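Long-range contacts in Non-structural polyprotein (Sindbis virus, PDB 4GUA), which carries, in this precursor joining parts of nsP2 and nsP3, the cysteine protease that probably cleaves the viral replicase polyprotein, together with a macro domain and a zinc-binding domain: residues A[180-185]-A[195-200]; A[214-219]-A[249-254]; A[223-228]-A[257-262]; A[263-268]-A[307-312]. All blocks are in the same frame, centred on the assembly; numbering follows the deposited sequence.

How the contacts relate
From the N terminus, contact 1 comes first: 180-185 and 195-200 close a short, mostly irregular connection between two neighbouring parallel strands. The chain then passes through 214-219 and 223-228 before helix 237-257, and here contacts 2 and 3 cross, because 214-219 pairs with 249-254 on the helix while 223-228 pairs with 257-262 just beyond it. Contact 4 follows in series, closing the excursion from 263-268 through helix 275-286 and strand 288-294 back to 307-312. Contacts 1, 3 and 4 all reach the same mixed sheet, with strand 224-227 between 179-183 and 263-269; contact 2 ties the helix over it to the 214-219 loop, where F216 packs on V183 and I198.

Contact 1 of 4, residues A[180-185]-A[195-200]; sequences VLVVSE and IEWIAP
W197 and S184 meet at the end of a parallel ladder in which V180 pairs with I195, L181 with E196, V182 with W197 and V183 with I198. The indole NE1 donates to S184 O at 3.0 Å; the acceptor lies near the ring plane, whereas the donor sits well above the carbonyl plane, away from its lone pairs. This reach depends on W197 CG standing opposite its own backbone N (chi1 179°), which also sets CD1 against V182 CG1 at 3.9 Å. V182 bonds the partner strand through both its N, to E196 O, and its O, from I198 N. On the face carrying L181 and I198, their CD1 methyls meet at 3.9 Å, and V183 lies alongside I198. Further out, E196 OE2 forms a salt bridge with K208, and D207 accepts a bond from W197 N. On its other side strand 179-183 is hydrogen-bonded to strand 224-227, within the parallel portion of a sheet with the 3-2-1-4-5-7-6 strand order of the methyltransferase-like (Rossmann-type) fold.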
loop_
_atom_site.group_PDB
_atom_site.type_symbol
_atom_site.label_atom_id
_atom_site.label_comp_id
_atom_site.label_asym_id
_atom_site.label_seq_id
_atom_site.Cartn_x
_atom_site.Cartn_y
_atom_site.Cartn_z
ATOM N N VAL A 180 -11.963 -22.957 -12.936
ATOM C CA VAL A 180 -12.070 -21.620 -12.366
ATOM C C VAL A 180 -13.413 -21.380 -11.688
ATOM O O VAL A 180 -14.465 -21.691 -12.244
ATOM C CB VAL A 180 -11.916 -20.551 -13.467
ATOM C CG1 VAL A 180 -11.908 -19.145 -12.867
ATOM C CG2 VAL A 180 -10.657 -20.799 -14.267
ATOM N N LEU A 181 -13.371 -20.818 -10.485
ATOM C CA LEU A 181 -14.585 -20.396 -9.793
ATOM C C LEU A 181 -14.907 -18.970 -10.201
ATOM O O LEU A 181 -14.050 -18.100 -10.132
ATOM C CB LEU A 181 -14.387 -20.472 -8.282
ATOM C CG LEU A 181 -15.550 -20.002 -7.413
ATOM C CD1 LEU A 181 -16.808 -20.796 -7.698
ATOM C CD2 LEU A 181 -15.155 -20.129 -5.954
ATOM N N VAL A 182 -16.132 -18.722 -10.640
ATOM C CA VAL A 182 -16.477 -17.407 -11.159
ATOM C C VAL A 182 -17.665 -16.813 -10.415
ATOM O O VAL A 182 -18.742 -17.402 -10.363
ATOM C CB VAL A 182 -16.782 -17.475 -12.677
ATOM C CG1 VAL A 182 -17.619 -16.282 -13.125
ATOM C CG2 VAL A 182 -15.483 -17.561 -13.478
ATOM N N VAL A 183 -17.449 -15.658 -9.804
ATOM C CA VAL A 183 -18.533 -14.894 -9.203
ATOM C C VAL A 183 -18.821 -13.713 -10.124
ATOM O O VAL A 183 -17.992 -12.821 -10.259
ATOM C CB VAL A 183 -18.142 -14.379 -7.804
ATOM C CG1 VAL A 183 -19.302 -13.649 -7.169
ATOM C CG2 VAL A 183 -17.681 -15.537 -6.923
ATOM N N SER A 184 -19.981 -13.715 -10.773
ATOM C CA SER A 184 -20.279 -12.716 -11.796
ATOM C C SER A 184 -21.786 -12.536 -11.933
ATOM O O SER A 184 -22.536 -13.466 -11.663
ATOM C CB SER A 184 -19.671 -13.171 -13.135
ATOM O OG SER A 184 -19.938 -12.266 -14.194
ATOM N N GLU A 185 -22.240 -11.351 -12.338
ATOM C CA GLU A 185 -23.669 -11.156 -12.587
ATOM C C GLU A 185 -24.111 -11.645 -13.972
ATOM O O GLU A 185 -25.291 -11.921 -14.199
ATOM C CB GLU A 185 -24.060 -9.692 -12.413
ATOM C CG GLU A 185 -25.537 -9.466 -12.687
ATOM C CD GLU A 185 -26.098 -8.219 -12.042
ATOM O OE1 GLU A 185 -25.553 -7.769 -11.009
ATOM O OE2 GLU A 185 -27.098 -7.691 -12.576
ATOM N N ILE A 195 -15.865 -23.969 -15.715
ATOM C CA ILE A 195 -16.377 -22.855 -14.922
ATOM C C ILE A 195 -17.493 -23.211 -13.954
ATOM O O ILE A 195 -18.565 -23.662 -14.356
ATOM C CB ILE A 195 -16.953 -21.751 -15.818
ATOM C CG1 ILE A 195 -15.871 -21.182 -16.734
ATOM C CG2 ILE A 195 -17.558 -20.638 -14.958
ATOM C CD1 ILE A 195 -16.346 -19.998 -17.539
ATOM N N GLU A 196 -17.244 -22.980 -12.673
ATOM C CA GLU A 196 -18.311 -22.961 -11.693
ATOM C C GLU A 196 -18.763 -21.514 -11.564
ATOM O O GLU A 196 -17.956 -20.629 -11.292
ATOM C CB GLU A 196 -17.832 -23.507 -10.348
ATOM C CG GLU A 196 -18.918 -23.548 -9.289
ATOM C CD GLU A 196 -20.003 -24.562 -9.593
ATOM O OE1 GLU A 196 -19.894 -25.270 -10.615
ATOM O OE2 GLU A 196 -20.980 -24.635 -8.818
ATOM N N TRP A 197 -20.048 -21.266 -11.782
ATOM C CA TRP A 197 -20.547 -19.900 -11.835
ATOM C C TRP A 197 -21.457 -19.541 -10.665
ATOM O O TRP A 197 -22.564 -20.061 -10.547
ATOM C CB TRP A 197 -21.302 -19.674 -13.140
ATOM C CG TRP A 197 -21.862 -18.306 -13.264
ATOM C CD1 TRP A 197 -21.414 -17.176 -12.639
ATOM C CD2 TRP A 197 -22.989 -17.910 -14.052
ATOM N NE1 TRP A 197 -22.194 -16.101 -12.991
ATOM C CE2 TRP A 197 -23.167 -16.524 -13.858
ATOM C CE3 TRP A 197 -23.861 -18.591 -14.907
ATOM C CZ2 TRP A 197 -24.184 -15.806 -14.490
ATOM C CZ3 TRP A 197 -24.869 -17.877 -15.535
ATOM C CH2 TRP A 197 -25.022 -16.498 -15.323
ATOM N N ILE A 198 -20.997 -18.625 -9.821
ATOM C CA ILE A 198 -21.834 -18.065 -8.769
ATOM C C ILE A 198 -22.363 -16.696 -9.193
ATOM O O ILE A 198 -21.597 -15.835 -9.635
ATOM C CB ILE A 198 -21.040 -17.885 -7.465
ATOM C CG1 ILE A 198 -20.600 -19.236 -6.911
ATOM C CG2 ILE A 198 -21.874 -17.158 -6.432
ATOM C CD1 ILE A 198 -19.682 -19.115 -5.739
ATOM N N ALA A 199 -23.665 -16.486 -9.019
ATOM C CA ALA A 199 -24.290 -15.216 -9.371
ATOM C C ALA A 199 -25.151 -14.687 -8.222
ATOM O O ALA A 199 -25.484 -15.429 -7.306
ATOM C CB ALA A 199 -25.133 -15.389 -10.617
ATOM N N PRO A 200 -25.493 -13.387 -8.254
ATOM C CA PRO A 200 -26.461 -12.879 -7.278
ATOM C C PRO A 200 -27.827 -13.534 -7.472
ATOM O O PRO A 200 -27.989 -14.309 -8.408
ATOM C CB PRO A 200 -26.505 -11.367 -7.566
ATOM C CG PRO A 200 -25.857 -11.190 -8.883
ATOM C CD PRO A 200 -24.871 -12.299 -9.023
#

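Contact 2 of 4, residues A[214-219]-A[249-254]; sequences FGFPPQ and KTLSRS. With SO4 (sulfate ion), chain L.
G215 passes close to S254 with a backbone (phi 82°, psi -158°) that suits glycine, since a CB would collide with the preceding carbonyl, and the next peptide directs F216 N at S254 OG, 2.9 Å away in a nearly straight hydrogen bond. F216 and S254 carry the largest share of the contact. F216 CG lies between its own backbone N and carbonyl carbon (chi1 51°), which folds the ring back over the helix so that S254 CB sits above the ring centre, 3.4 Å from the centroid, in a CH-pi contact. L251 CD2 touches the ring at CE1, 4.1 Å away, and T250 CG2 lies 3.5 Å from G215 N. At the N-terminal end of 249-254, the extended K249 reaches a sulfate ion, probably from the crystallisation liquor, its NZ bonding O4 at 3.0 Å, and makes a salt bridge to D516. Behind the contact, the F216 ring packs on V183 and I198 of the sheet, while L251 reaches I227 of strand 224-227 and S252 meets L284 of helix 275-286.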
loop_
_atom_site.group_PDB
_atom_site.type_symbol
_atom_site.label_atom_id
_atom_site.label_comp_id
_atom_site.label_asym_id
_atom_site.label_seq_id
_atom_site.Cartn_x
_atom_site.Cartn_y
_atom_site.Cartn_z
ATOM N N PHE A 214 -23.813 -10.291 1.420
ATOM C CA PHE A 214 -23.341 -11.075 2.563
ATOM C C PHE A 214 -22.170 -12.011 2.233
ATOM O O PHE A 214 -21.797 -12.845 3.053
ATOM C CB PHE A 214 -24.492 -11.862 3.171
ATOM C CG PHE A 214 -25.628 -11.000 3.627
ATOM C CD1 PHE A 214 -26.628 -10.624 2.738
ATOM C CD2 PHE A 214 -25.694 -10.548 4.938
ATOM C CE1 PHE A 214 -27.673 -9.828 3.151
ATOM C CE2 PHE A 214 -26.726 -9.746 5.350
ATOM C CZ PHE A 214 -27.720 -9.383 4.457
ATOM N N GLY A 215 -21.630 -11.915 1.022
ATOM C CA GLY A 215 -20.563 -12.807 0.600
ATOM C C GLY A 215 -21.117 -14.141 0.126
ATOM O O GLY A 215 -22.283 -14.232 -0.270
ATOM N N PHE A 216 -20.288 -15.179 0.135
ATOM C CA PHE A 216 -20.793 -16.517 -0.151
ATOM C C PHE A 216 -20.095 -17.593 0.676
ATOM O O PHE A 216 -18.879 -17.552 0.873
ATOM C CB PHE A 216 -20.678 -16.814 -1.646
ATOM C CG PHE A 216 -19.316 -16.557 -2.207
ATOM C CD1 PHE A 216 -18.968 -15.298 -2.649
ATOM C CD2 PHE A 216 -18.391 -17.578 -2.307
ATOM C CE1 PHE A 216 -17.718 -15.053 -3.162
ATOM C CE2 PHE A 216 -17.136 -17.341 -2.823
ATOM C CZ PHE A 216 -16.799 -16.075 -3.254
ATOM N N PRO A 217 -20.862 -18.595 1.116
ATOM C CA PRO A 217 -20.315 -19.657 1.963
ATOM C C PRO A 217 -19.294 -20.490 1.199
ATOM O O PRO A 217 -19.267 -20.446 -0.023
ATOM C CB PRO A 217 -21.545 -20.496 2.310
ATOM C CG PRO A 217 -22.486 -20.271 1.188
ATOM C CD PRO A 217 -22.269 -18.843 0.762
ATOM N N PRO A 218 -18.441 -21.224 1.916
ATOM C CA PRO A 218 -17.394 -21.998 1.245
ATOM C C PRO A 218 -17.925 -22.989 0.218
ATOM O O PRO A 218 -18.842 -23.757 0.490
ATOM C CB PRO A 218 -16.719 -22.731 2.403
ATOM C CG PRO A 218 -16.904 -21.802 3.576
ATOM C CD PRO A 218 -18.262 -21.191 3.379
ATOM N N GLN A 219 -17.363 -22.910 -0.981
ATOM C CA GLN A 219 -17.526 -23.907 -2.032
ATOM C C GLN A 219 -16.341 -24.869 -1.980
ATOM O O GLN A 219 -15.623 -24.919 -0.982
ATOM C CB GLN A 219 -17.613 -23.227 -3.395
ATOM C CG GLN A 219 -18.585 -22.075 -3.404
ATOM C CD GLN A 219 -19.973 -22.495 -2.988
ATOM O OE1 GLN A 219 -20.627 -23.296 -3.651
ATOM N NE2 GLN A 219 -20.402 -22.003 -1.835
ATOM N N LYS A 249 -13.760 -6.295 0.054
ATOM C CA LYS A 249 -13.362 -7.077 1.219
ATOM C C LYS A 249 -14.222 -8.325 1.420
ATOM O O LYS A 249 -13.702 -9.410 1.663
ATOM C CB LYS A 249 -13.416 -6.225 2.481
ATOM C CG LYS A 249 -12.923 -6.963 3.714
ATOM C CD LYS A 249 -13.004 -6.096 4.950
ATOM C CE LYS A 249 -12.363 -6.780 6.136
ATOM N NZ LYS A 249 -12.439 -5.941 7.358
ATOM N N THR A 250 -15.533 -8.168 1.290
ATOM C CA THR A 250 -16.474 -9.250 1.567
ATOM C C THR A 250 -16.269 -10.413 0.596
ATOM O O THR A 250 -16.140 -11.574 1.003
ATOM C CB THR A 250 -17.934 -8.769 1.432
ATOM O OG1 THR A 250 -18.182 -7.665 2.310
ATOM C CG2 THR A 250 -18.898 -9.885 1.756
ATOM N N LEU A 251 -16.269 -10.087 -0.694
ATOM C CA LEU A 251 -16.154 -11.090 -1.744
ATOM C C LEU A 251 -14.761 -11.688 -1.787
ATOM O O LEU A 251 -14.596 -12.865 -2.097
ATOM C CB LEU A 251 -16.521 -10.499 -3.105
ATOM C CG LEU A 251 -17.974 -10.054 -3.280
ATOM C CD1 LEU A 251 -18.196 -9.568 -4.699
ATOM C CD2 LEU A 251 -18.946 -11.181 -2.947
ATOM N N SER A 252 -13.757 -10.875 -1.486
ATOM C CA SER A 252 -12.386 -11.364 -1.398
ATOM C C SER A 252 -12.260 -12.370 -0.254
ATOM O O SER A 252 -11.584 -13.390 -0.381
ATOM C CB SER A 252 -11.421 -10.201 -1.180
ATOM O OG SER A 252 -11.373 -9.357 -2.322
ATOM N N ARG A 253 -12.927 -12.082 0.863
ATOM C CA ARG A 253 -12.865 -12.940 2.041
ATOM C C ARG A 253 -13.534 -14.282 1.754
ATOM O O ARG A 253 -13.017 -15.342 2.113
ATOM C CB ARG A 253 -13.563 -12.267 3.228
ATOM C CG ARG A 253 -13.667 -13.138 4.477
ATOM C CD ARG A 253 -12.300 -13.495 5.045
ATOM N NE ARG A 253 -12.389 -14.394 6.196
ATOM C CZ ARG A 253 -12.464 -15.721 6.110
ATOM N NH1 ARG A 253 -12.466 -16.324 4.923
ATOM N NH2 ARG A 253 -12.541 -16.453 7.214
ATOM N N SER A 254 -14.689 -14.231 1.103
ATOM C CA SER A 254 -15.392 -15.445 0.740
ATOM C C SER A 254 -14.544 -16.256 -0.235
ATOM O O SER A 254 -14.512 -17.485 -0.164
ATOM C CB SER A 254 -16.751 -15.116 0.117
ATOM O OG SER A 254 -17.648 -14.589 1.075
HETATM S S SO4 L . -15.451 -5.165 9.487
HETATM O O1 SO4 L . -15.017 -5.091 10.883
HETATM O O2 SO4 L . -16.911 -5.167 9.412
HETATM O O3 SO4 L . -14.935 -4.003 8.764
HETATM O O4 SO4 L . -14.947 -6.401 8.889
#

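Contact 3 of 4, residues A[223-228]-A[257-262]; sequences DLVFIN and NCLNPG
V225 and L259 meet within a beta-alpha-beta crossover of the methyltransferase-like fold: strand 224-227 leads into helix 237-257, and the chain leaves that helix through 257-262 to enter strand 263-269, the next parallel strand. The tightly packed part is apolar. L259 CD1 rests against V225 CG2 at 3.8 Å, and the same V225 methyl lies 3.9 Å from C258 O, so the valine is held by both a side chain and a backbone carbonyl of the helix exit. L259 CG stands opposite its backbone N (chi1 -165°), which brings CD1 toward D223, 3.9 Å from its O. A255 of the helix and L265 of the neighbouring strand also pack on V225, and C258 leans on L181. The other end of the contact is looser and lies nearer solvent. There D223 and N260, both partly exposed, approach mainly through the D223 carboxylate, with N260 CB also near OD1 and the carboxylate and amide turned strongly against each other; H177 and R221 lie beside them. Their union is a single hydrogen bond, N260 ND2 to D223 OD1 at 3.2 Å, reasonably straight at the hydrogen (157°). D223 OD1 lies close to the amide plane of N260, while ND2 meets that oxygen from above, 46° out of the carboxylate plane.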
loop_
_atom_site.group_PDB
_atom_site.type_symbol
_atom_site.label_atom_id
_atom_site.label_comp_id
_atom_site.label_asym_id
_atom_site.label_seq_id
_atom_site.Cartn_x
_atom_site.Cartn_y
_atom_site.Cartn_z
ATOM N N ASP A 223 -7.833 -23.333 -8.053
ATOM C CA ASP A 223 -6.540 -22.684 -8.194
ATOM C C ASP A 223 -6.707 -21.264 -8.709
ATOM O O ASP A 223 -5.805 -20.436 -8.581
ATOM C CB ASP A 223 -5.649 -23.495 -9.123
ATOM C CG ASP A 223 -5.282 -24.831 -8.536
ATOM O OD1 ASP A 223 -5.191 -24.928 -7.298
ATOM O OD2 ASP A 223 -5.094 -25.790 -9.305
ATOM N N LEU A 224 -7.882 -20.977 -9.259
ATOM C CA LEU A 224 -8.200 -19.636 -9.711
ATOM C C LEU A 224 -9.615 -19.247 -9.326
ATOM O O LEU A 224 -10.577 -19.964 -9.616
ATOM C CB LEU A 224 -8.032 -19.513 -11.224
ATOM C CG LEU A 224 -8.315 -18.109 -11.772
ATOM C CD1 LEU A 224 -7.336 -17.092 -11.186
ATOM C CD2 LEU A 224 -8.261 -18.085 -13.297
ATOM N N VAL A 225 -9.729 -18.113 -8.645
ATOM C CA VAL A 225 -11.027 -17.521 -8.350
ATOM C C VAL A 225 -11.105 -16.164 -9.028
ATOM O O VAL A 225 -10.168 -15.390 -8.952
ATOM C CB VAL A 225 -11.243 -17.332 -6.837
ATOM C CG1 VAL A 225 -12.579 -16.649 -6.576
ATOM C CG2 VAL A 225 -11.164 -18.667 -6.119
ATOM N N PHE A 226 -12.223 -15.879 -9.683
ATOM C CA PHE A 226 -12.379 -14.658 -10.458
ATOM C C PHE A 226 -13.665 -13.967 -9.996
ATOM O O PHE A 226 -14.768 -14.443 -10.264
ATOM C CB PHE A 226 -12.436 -15.022 -11.947
ATOM C CG PHE A 226 -12.664 -13.853 -12.856
ATOM C CD1 PHE A 226 -11.681 -12.895 -13.037
ATOM C CD2 PHE A 226 -13.860 -13.717 -13.542
ATOM C CE1 PHE A 226 -11.891 -11.813 -13.877
ATOM C CE2 PHE A 226 -14.077 -12.636 -14.380
ATOM C CZ PHE A 226 -13.090 -11.683 -14.549
ATOM N N ILE A 227 -13.515 -12.849 -9.292
ATOM C CA ILE A 227 -14.643 -12.070 -8.806
ATOM C C ILE A 227 -14.893 -10.952 -9.799
ATOM O O ILE A 227 -14.081 -10.043 -9.933
ATOM C CB ILE A 227 -14.344 -11.430 -7.424
ATOM C CG1 ILE A 227 -13.716 -12.439 -6.461
ATOM C CG2 ILE A 227 -15.602 -10.809 -6.841
ATOM C CD1 ILE A 227 -14.580 -13.633 -6.203
ATOM N N ASN A 228 -16.008 -11.036 -10.509
ATOM C CA ASN A 228 -16.353 -10.069 -11.543
ATOM C C ASN A 228 -17.357 -9.004 -11.102
ATOM O O ASN A 228 -17.842 -8.232 -11.930
ATOM C CB ASN A 228 -16.861 -10.799 -12.785
ATOM C CG ASN A 228 -16.694 -9.987 -14.045
ATOM O OD1 ASN A 228 -15.893 -9.055 -14.099
ATOM N ND2 ASN A 228 -17.454 -10.339 -15.073
ATOM N N ASN A 257 -11.838 -18.640 1.170
ATOM C CA ASN A 257 -12.266 -19.968 1.607
ATOM C C ASN A 257 -12.249 -20.941 0.442
ATOM O O ASN A 257 -12.083 -22.136 0.628
ATOM C CB ASN A 257 -13.668 -19.927 2.221
ATOM C CG ASN A 257 -13.720 -19.133 3.504
ATOM O OD1 ASN A 257 -12.776 -19.143 4.297
ATOM N ND2 ASN A 257 -14.827 -18.438 3.721
ATOM N N CYS A 258 -12.433 -20.415 -0.760
ATOM C CA CYS A 258 -12.530 -21.236 -1.962
ATOM C C CYS A 258 -11.215 -21.382 -2.742
ATOM O O CYS A 258 -11.223 -21.882 -3.863
ATOM C CB CYS A 258 -13.630 -20.696 -2.865
ATOM S SG CYS A 258 -15.224 -20.549 -2.004
ATOM N N LEU A 259 -10.106 -20.914 -2.175
ATOM C CA LEU A 259 -8.837 -20.872 -2.896
ATOM C C LEU A 259 -7.783 -21.831 -2.338
ATOM O O LEU A 259 -7.532 -21.846 -1.138
ATOM C CB LEU A 259 -8.283 -19.448 -2.854
ATOM C CG LEU A 259 -7.166 -19.111 -3.844
ATOM C CD1 LEU A 259 -7.580 -19.387 -5.276
ATOM C CD2 LEU A 259 -6.752 -17.658 -3.680
ATOM N N ASN A 260 -7.170 -22.630 -3.211
ATOM C CA ASN A 260 -6.065 -23.508 -2.811
ATOM C C ASN A 260 -4.776 -22.749 -2.566
ATOM O O ASN A 260 -4.543 -21.704 -3.168
ATOM C CB ASN A 260 -5.775 -24.548 -3.889
ATOM C CG ASN A 260 -6.772 -25.673 -3.901
ATOM O OD1 ASN A 260 -7.198 -26.152 -2.846
ATOM N ND2 ASN A 260 -7.147 -26.114 -5.097
ATOM N N PRO A 261 -3.908 -23.293 -1.702
ATOM C CA PRO A 261 -2.582 -22.690 -1.532
ATOM C C PRO A 261 -1.835 -22.594 -2.863
ATOM O O PRO A 261 -1.988 -23.460 -3.724
ATOM C CB PRO A 261 -1.872 -23.645 -0.558
ATOM C CG PRO A 261 -2.781 -24.812 -0.372
ATOM C CD PRO A 261 -4.152 -24.384 -0.751
ATOM N N GLY A 262 -1.053 -21.534 -3.034
ATOM C CA GLY A 262 -0.387 -21.277 -4.296
ATOM C C GLY A 262 -1.354 -20.791 -5.362
ATOM O O GLY A 262 -0.971 -20.585 -6.517
#

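Contact 4 of 4, residues A[263-268]-A[307-312]; sequences GTLVVK and LIFRQL
V267 and F309 interlock in this antiparallel pair. The face bearing L265, V267, L307 and F309 is a row of bumps and hollows: the CG1 methyl of V267 fits against the edge of the F309 ring, 3.6 Å from CE1, and also reaches L307 CB at 4.1 Å. V267 CG1 takes the position between its own backbone N and carbonyl carbon (chi1 46°), which points this methyl at both residues. The ring edge also accommodates L265 O, in plane and 3.5 Å from CD1, while L265 CD2 lies off the ring plane, 4.3 Å from CD1. F288 and V291 of strand 288-294 pack on F309, while L248 and S252 of helix 237-257 lie on V267. On the face of T264, V266, I308 and R310, V266 CG2 and I308 CG1 are 4.3 Å apart, and I308 CG2 supports one face of the R310 guanidinium, whose NH2 bonds G341 O. Past the corner at Q311, L312 N donates to G263 O at 3.0 Å, in the carbonyl plane and on a lone pair. Between strands, L265 with F309 and V267 with L307 each exchange two backbone bonds. The backbone polar groups of these four residues that face the partner strand are thus satisfied within the sheet, and the buried side chains between them meet through apolar contact alone.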
loop_
_atom_site.group_PDB
_atom_site.type_symbol
_atom_site.label_atom_id
_atom_site.label_comp_id
_atom_site.label_asym_id
_atom_site.label_seq_id
_atom_site.Cartn_x
_atom_site.Cartn_y
_atom_site.Cartn_z
ATOM N N GLY A 263 -2.612 -20.608 -4.970
ATOM C CA GLY A 263 -3.661 -20.201 -5.890
ATOM C C GLY A 263 -3.633 -18.725 -6.234
ATOM O O GLY A 263 -2.854 -17.954 -5.674
ATOM N N THR A 264 -4.490 -18.340 -7.173
ATOM C CA THR A 264 -4.556 -16.967 -7.648
ATOM C C THR A 264 -5.978 -16.422 -7.571
ATOM O O THR A 264 -6.942 -17.101 -7.932
ATOM C CB THR A 264 -4.040 -16.870 -9.097
ATOM O OG1 THR A 264 -2.614 -17.008 -9.099
ATOM C CG2 THR A 264 -4.420 -15.534 -9.735
ATOM N N LEU A 265 -6.092 -15.195 -7.074
ATOM C CA LEU A 265 -7.365 -14.496 -6.971
ATOM C C LEU A 265 -7.361 -13.245 -7.833
ATOM O O LEU A 265 -6.575 -12.344 -7.614
ATOM C CB LEU A 265 -7.619 -14.108 -5.519
ATOM C CG LEU A 265 -8.816 -13.193 -5.264
ATOM C CD1 LEU A 265 -10.126 -13.900 -5.538
ATOM C CD2 LEU A 265 -8.772 -12.715 -3.837
ATOM N N VAL A 266 -8.223 -13.207 -8.837
ATOM C CA VAL A 266 -8.433 -12.013 -9.641
ATOM C C VAL A 266 -9.733 -11.375 -9.179
ATOM O O VAL A 266 -10.746 -12.042 -9.129
ATOM C CB VAL A 266 -8.537 -12.384 -11.138
ATOM C CG1 VAL A 266 -8.913 -11.169 -11.987
ATOM C CG2 VAL A 266 -7.232 -13.003 -11.623
ATOM N N VAL A 267 -9.705 -10.105 -8.790
ATOM C CA VAL A 267 -10.910 -9.455 -8.274
ATOM C C VAL A 267 -11.077 -8.054 -8.841
ATOM O O VAL A 267 -10.161 -7.237 -8.789
ATOM C CB VAL A 267 -10.910 -9.383 -6.723
ATOM C CG1 VAL A 267 -9.568 -8.903 -6.200
ATOM C CG2 VAL A 267 -12.037 -8.486 -6.224
ATOM N N LYS A 268 -12.260 -7.769 -9.367
ATOM C CA LYS A 268 -12.514 -6.474 -9.977
ATOM C C LYS A 268 -12.522 -5.350 -8.928
ATOM O O LYS A 268 -13.136 -5.466 -7.860
ATOM C CB LYS A 268 -13.842 -6.504 -10.737
ATOM C CG LYS A 268 -14.323 -5.128 -11.156
ATOM C CD LYS A 268 -15.632 -5.183 -11.919
ATOM C CE LYS A 268 -15.479 -5.842 -13.281
ATOM N NZ LYS A 268 -16.775 -5.860 -14.015
ATOM N N LEU A 307 -7.517 -6.475 -9.967
ATOM C CA LEU A 307 -6.384 -6.804 -9.109
ATOM C C LEU A 307 -6.047 -8.295 -9.162
ATOM O O LEU A 307 -6.916 -9.151 -9.024
ATOM C CB LEU A 307 -6.693 -6.412 -7.666
ATOM C CG LEU A 307 -7.016 -4.936 -7.425
ATOM C CD1 LEU A 307 -7.447 -4.717 -5.983
ATOM C CD2 LEU A 307 -5.832 -4.050 -7.775
ATOM N N ILE A 308 -4.773 -8.594 -9.370
ATOM C CA ILE A 308 -4.302 -9.969 -9.461
ATOM C C ILE A 308 -3.374 -10.334 -8.297
ATOM O O ILE A 308 -2.237 -9.893 -8.236
ATOM C CB ILE A 308 -3.556 -10.154 -10.795
ATOM C CG1 ILE A 308 -4.482 -9.760 -11.949
ATOM C CG2 ILE A 308 -3.076 -11.585 -10.957
ATOM C CD1 ILE A 308 -3.797 -9.623 -13.279
ATOM N N PHE A 309 -3.877 -11.145 -7.374
ATOM C CA PHE A 309 -3.086 -11.670 -6.265
ATOM C C PHE A 309 -2.598 -13.079 -6.616
ATOM O O PHE A 309 -3.408 -13.967 -6.873
ATOM C CB PHE A 309 -3.947 -11.722 -4.994
ATOM C CG PHE A 309 -4.549 -10.398 -4.613
ATOM C CD1 PHE A 309 -5.730 -9.964 -5.189
ATOM C CD2 PHE A 309 -3.940 -9.585 -3.671
ATOM C CE1 PHE A 309 -6.289 -8.735 -4.840
ATOM C CE2 PHE A 309 -4.494 -8.358 -3.316
ATOM C CZ PHE A 309 -5.669 -7.936 -3.902
ATOM N N ARG A 310 -1.283 -13.293 -6.615
ATOM C CA ARG A 310 -0.714 -14.552 -7.102
ATOM C C ARG A 310 -0.080 -15.392 -5.996
ATOM O O ARG A 310 0.719 -14.882 -5.204
ATOM C CB ARG A 310 0.365 -14.269 -8.147
ATOM C CG ARG A 310 -0.127 -13.670 -9.441
ATOM C CD ARG A 310 1.032 -13.477 -10.411
ATOM N NE ARG A 310 0.636 -12.693 -11.572
ATOM C CZ ARG A 310 -0.100 -13.168 -12.570
ATOM N NH1 ARG A 310 -0.523 -14.429 -12.548
ATOM N NH2 ARG A 310 -0.420 -12.390 -13.591
ATOM N N GLN A 311 -0.384 -16.693 -5.998
ATOM C CA GLN A 311 0.214 -17.633 -5.052
ATOM C C GLN A 311 -0.093 -17.367 -3.582
ATOM O O GLN A 311 0.727 -16.786 -2.863
ATOM C CB GLN A 311 1.723 -17.700 -5.245
ATOM C CG GLN A 311 2.154 -18.273 -6.568
ATOM C CD GLN A 311 3.659 -18.348 -6.672
ATOM O OE1 GLN A 311 4.236 -19.431 -6.684
ATOM N NE2 GLN A 311 4.308 -17.186 -6.734
ATOM N N LEU A 312 -1.286 -17.771 -3.146
ATOM C CA LEU A 312 -1.699 -17.566 -1.761
ATOM C C LEU A 312 -0.999 -18.543 -0.833
ATOM O O LEU A 312 -1.197 -19.748 -0.942
ATOM C CB LEU A 312 -3.200 -17.844 -1.653
ATOM C CG LEU A 312 -3.781 -18.075 -0.253
ATOM C CD1 LEU A 312 -3.948 -16.757 0.471
ATOM C CD2 LEU A 312 -5.105 -18.807 -0.341
#